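Local atomic coordinates of secreted protein ASP-2 (Necator americanus, PDB entry 1U53), a protein that belongs to the pathogenesis-related-1 (CAP) family, is secreted by the human hookworm, and serves as a vaccine antigen against hookworm infection. Residues 19-24 / 101-106. Numbering follows the deposited sequence.
Sequences KFLEMH and AEQASK. Unlike the reference sequence in segment 19-24: Met23 (reference Leu).
Phe20 and Ala101 meet where two helices, 14-32 and 97-109, pack side by side on one face of the central sheet. The axes of segments 19-24 and 101-106 come within 9.4 Å and are inclined by 31°, running roughly the same way. No hydrogen bond passes directly between residues 19-24 and 101-106; the joint is mostly apolar, with a polar fringe at its outer border. On the buried side, toward the sheet, the methyl of Ala101 sits over the middle of the Phe20 ring, a CH-pi contact with Ala101 CB 3.4 Å from the ring centroid. The same ring reaches Leu146, Val150 and Val159 of the sheet, while Ala104 CB lies near its plane at the edge, 4.4 Å from Phe20 CE1.

Next along the interface comes Ser105. Its hydroxyl donates to Ala101 O (Ser105 OG to Ala101 O 2.8 Å), and Ser105 N reaches that carbonyl from the opposite face, so the oxygen is gripped twice and OG is held beside Phe20 CD1. The carbonyl of Phe20 is shared likewise, between His24 N and His24 ND1 (His24 ND1 to Phe20 O 2.9 Å), while His24 NE2 is hydrogen-bonded to Tyr163 OH. Met23 brings its terminal CE to 3.5 Å from Ser105 CB and also meets Lys106 CG.

Outermost, Lys19 bends at chi2 (64°) and lays CE against Glu102 CG, 3.8 Å away. Lys19 NZ stays 4.6 Å from Glu102 OE2, too far for a salt bridge, and a water joins the two, its bond to the carboxylate being weak; Glu102 OE2 also pairs with Lys106 NZ. The two helices form part of one helical layer of the alpha-beta-alpha sandwich that characterises the CAP fold.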
ATOM      1  N   LYS A  19     -10.125   5.831   4.601  1.00 13.05           N
ATOM      2  CA  LYS A  19     -10.295   4.949   3.442  1.00 12.74           C
ATOM      3  C   LYS A  19      -8.983   4.297   3.082  1.00 12.57           C
ATOM      4  O   LYS A  19      -8.908   3.088   2.861  1.00 13.22           O
ATOM      5  CB  LYS A  19     -10.886   5.733   2.262  1.00 13.65           C
ATOM      6  CG  LYS A  19     -11.216   4.900   1.036  1.00 16.48           C
ATOM      7  CD  LYS A  19     -12.303   3.889   1.380  1.00 18.95           C
ATOM      8  CE  LYS A  19     -12.780   3.124   0.194  1.00 22.12           C
ATOM      9  NZ  LYS A  19     -13.692   2.026   0.685  1.00 21.07           N
ATOM     10  N   PHE A  20      -7.919   5.090   3.071  1.00 10.47           N
ATOM     11  CA  PHE A  20      -6.603   4.516   2.728  1.00  9.98           C
ATOM     12  C   PHE A  20      -6.207   3.417   3.705  1.00 10.68           C
ATOM     13  O   PHE A  20      -5.836   2.332   3.308  1.00 10.72           O
ATOM     14  CB  PHE A  20      -5.501   5.595   2.751  1.00  9.80           C
ATOM     15  CG  PHE A  20      -5.342   6.327   1.453  1.00 11.38           C
ATOM     16  CD1 PHE A  20      -5.031   5.641   0.272  1.00 11.27           C
ATOM     17  CD2 PHE A  20      -5.518   7.695   1.392  1.00 12.78           C
ATOM     18  CE1 PHE A  20      -4.884   6.364  -0.976  1.00 14.60           C
ATOM     19  CE2 PHE A  20      -5.349   8.406   0.164  1.00 15.90           C
ATOM     20  CZ  PHE A  20      -5.045   7.722  -0.994  1.00 14.60           C
ATOM     21  N   LEU A  21      -6.310   3.696   5.013  1.00 10.34           N
ATOM     22  CA  LEU A  21      -5.875   2.715   5.984  1.00 10.92           C
ATOM     23  C   LEU A  21      -6.781   1.457   5.958  1.00 11.10           C
ATOM     24  O   LEU A  21      -6.290   0.313   5.934  1.00 12.67           O
ATOM     25  CB  LEU A  21      -5.893   3.327   7.398  1.00 13.43           C
ATOM     26  CG  LEU A  21      -5.319   2.378   8.440  1.00 14.36           C
ATOM     27  CD1 LEU A  21      -3.787   2.097   8.241  1.00 15.21           C
ATOM     28  CD2 LEU A  21      -5.593   2.895   9.829  1.00 16.52           C
ATOM     29  N   GLU A  22      -8.097   1.653   5.936  1.00 12.52           N
ATOM     30  CA  GLU A  22      -8.995   0.467   5.931  1.00 13.60           C
ATOM     31  C   GLU A  22      -8.829  -0.408   4.694  1.00 12.57           C
ATOM     32  O   GLU A  22      -8.787  -1.650   4.820  1.00 12.98           O
ATOM     33  CB  GLU A  22     -10.443   0.941   6.049  1.00 16.39           C
ATOM     34  CG  GLU A  22     -10.632   1.538   7.432  1.00 20.96           C
ATOM     35  CD  GLU A  22     -11.963   2.174   7.619  1.00 27.35           C
ATOM     36  OE1 GLU A  22     -12.819   1.997   6.723  1.00 29.36           O
ATOM     37  OE2 GLU A  22     -12.127   2.861   8.666  1.00 30.43           O
ATOM     38  N   MET A  23      -8.726   0.226   3.525  1.00 11.81           N
ATOM     39  CA  MET A  23      -8.500  -0.481   2.262  1.00 13.33           C
ATOM     40  C   MET A  23      -7.186  -1.218   2.315  1.00 13.52           C
ATOM     41  O   MET A  23      -7.080  -2.361   1.903  1.00 11.70           O
ATOM     42  CB  MET A  23      -8.403   0.473   1.078  1.00 16.17           C
ATOM     43  CG  MET A  23      -9.596   1.191   0.782  1.00 21.79           C
ATOM     44  SD  MET A  23     -10.421   0.713  -0.740  1.00 25.42           S
ATOM     45  CE  MET A  23      -9.489  -0.230  -1.838  1.00 20.11           C
ATOM     46  N   HIS A  24      -6.134  -0.561   2.814  1.00 11.17           N
ATOM     47  CA  HIS A  24      -4.869  -1.317   2.889  1.00 10.19           C
ATOM     48  C   HIS A  24      -4.952  -2.528   3.791  1.00 10.70           C
ATOM     49  O   HIS A  24      -4.489  -3.632   3.434  1.00 11.51           O
ATOM     50  CB  HIS A  24      -3.701  -0.427   3.315  1.00  9.92           C
ATOM     51  CG  HIS A  24      -3.090   0.350   2.177  1.00  9.05           C
ATOM     52  ND1 HIS A  24      -3.690   1.442   1.585  1.00 10.32           N
ATOM     53  CD2 HIS A  24      -1.897   0.189   1.552  1.00  8.92           C
ATOM     54  CE1 HIS A  24      -2.907   1.902   0.618  1.00 10.12           C
ATOM     55  NE2 HIS A  24      -1.809   1.153   0.584  1.00  8.65           N
ATOM     56  N   ALA A 101      -8.848   8.036  -2.978  1.00 10.57           N
ATOM     57  CA  ALA A 101      -8.145   7.035  -2.168  1.00 11.15           C
ATOM     58  C   ALA A 101      -8.571   5.622  -2.592  1.00 12.06           C
ATOM     59  O   ALA A 101      -7.761   4.692  -2.676  1.00 13.26           O
ATOM     60  CB  ALA A 101      -8.468   7.265  -0.687  1.00 10.77           C
ATOM     61  N   GLU A 102      -9.873   5.460  -2.829  1.00 11.96           N
ATOM     62  CA  GLU A 102     -10.416   4.178  -3.216  1.00 11.53           C
ATOM     63  C   GLU A 102      -9.872   3.794  -4.574  1.00 11.55           C
ATOM     64  O   GLU A 102      -9.422   2.662  -4.791  1.00 12.08           O
ATOM     65  CB  GLU A 102     -11.940   4.303  -3.318  1.00 14.49           C
ATOM     66  CG  GLU A 102     -12.622   2.971  -3.586  1.00 17.77           C
ATOM     67  CD  GLU A 102     -14.124   3.143  -3.580  1.00 21.89           C
ATOM     68  OE1 GLU A 102     -14.575   4.298  -3.386  1.00 24.41           O
ATOM     69  OE2 GLU A 102     -14.837   2.136  -3.730  1.00 23.63           O
ATOM     70  N   GLN A 103      -9.873   4.745  -5.494  1.00 11.87           N
ATOM     71  CA  GLN A 103      -9.422   4.421  -6.862  1.00 13.79           C
ATOM     72  C   GLN A 103      -7.951   4.069  -6.899  1.00 12.83           C
ATOM     73  O   GLN A 103      -7.518   3.152  -7.617  1.00 14.51           O
ATOM     74  CB  GLN A 103      -9.688   5.600  -7.779  1.00 15.22           C
ATOM     75  CG  GLN A 103     -11.151   5.875  -7.976  1.00 20.04           C
ATOM     76  CD  GLN A 103     -11.419   6.633  -9.292  1.00 20.96           C
ATOM     77  OE1 GLN A 103     -10.495   7.136  -9.952  1.00 22.81           O
ATOM     78  NE2 GLN A 103     -12.705   6.720  -9.660  1.00 23.61           N
ATOM     79  N   ALA A 104      -7.153   4.813  -6.131  1.00 11.42           N
ATOM     80  CA  ALA A 104      -5.703   4.549  -6.131  1.00  9.64           C
ATOM     81  C   ALA A 104      -5.407   3.191  -5.558  1.00  9.89           C
ATOM     82  O   ALA A 104      -4.623   2.411  -6.101  1.00 11.38           O
ATOM     83  CB  ALA A 104      -4.973   5.607  -5.322  1.00  9.30           C
ATOM     84  N   SER A 105      -6.091   2.871  -4.460  1.00  9.84           N
ATOM     85  CA  SER A 105      -5.808   1.624  -3.758  1.00  9.34           C
ATOM     86  C   SER A 105      -6.232   0.472  -4.646  1.00 11.27           C
ATOM     87  O   SER A 105      -5.522  -0.528  -4.729  1.00 12.37           O
ATOM     88  CB  SER A 105      -6.547   1.590  -2.409  1.00  9.95           C
ATOM     89  OG  SER A 105      -6.127   2.699  -1.561  1.00 10.25           O
ATOM     90  N   LYS A 106      -7.366   0.599  -5.338  1.00 11.24           N
ATOM     91  CA  LYS A 106      -7.793  -0.449  -6.292  1.00 12.52           C
ATOM     92  C   LYS A 106      -6.809  -0.608  -7.451  1.00 11.62           C
ATOM     93  O   LYS A 106      -6.549  -1.726  -7.877  1.00 13.09           O
ATOM     94  CB  LYS A 106      -9.186  -0.142  -6.869  1.00 13.32           C
ATOM     95  CG  LYS A 106     -10.317  -0.273  -5.858  1.00 16.08           C
ATOM     96  CD  LYS A 106     -11.576   0.229  -6.569  1.00 20.43           C
ATOM     97  CE  LYS A 106     -12.843  -0.257  -5.975  1.00 22.24           C
ATOM     98  NZ  LYS A 106     -14.020   0.346  -6.743  1.00 24.05           N
TER
HETATM   99  O   HOH W   1     -14.382   0.624  -1.520  1.00 23.00           O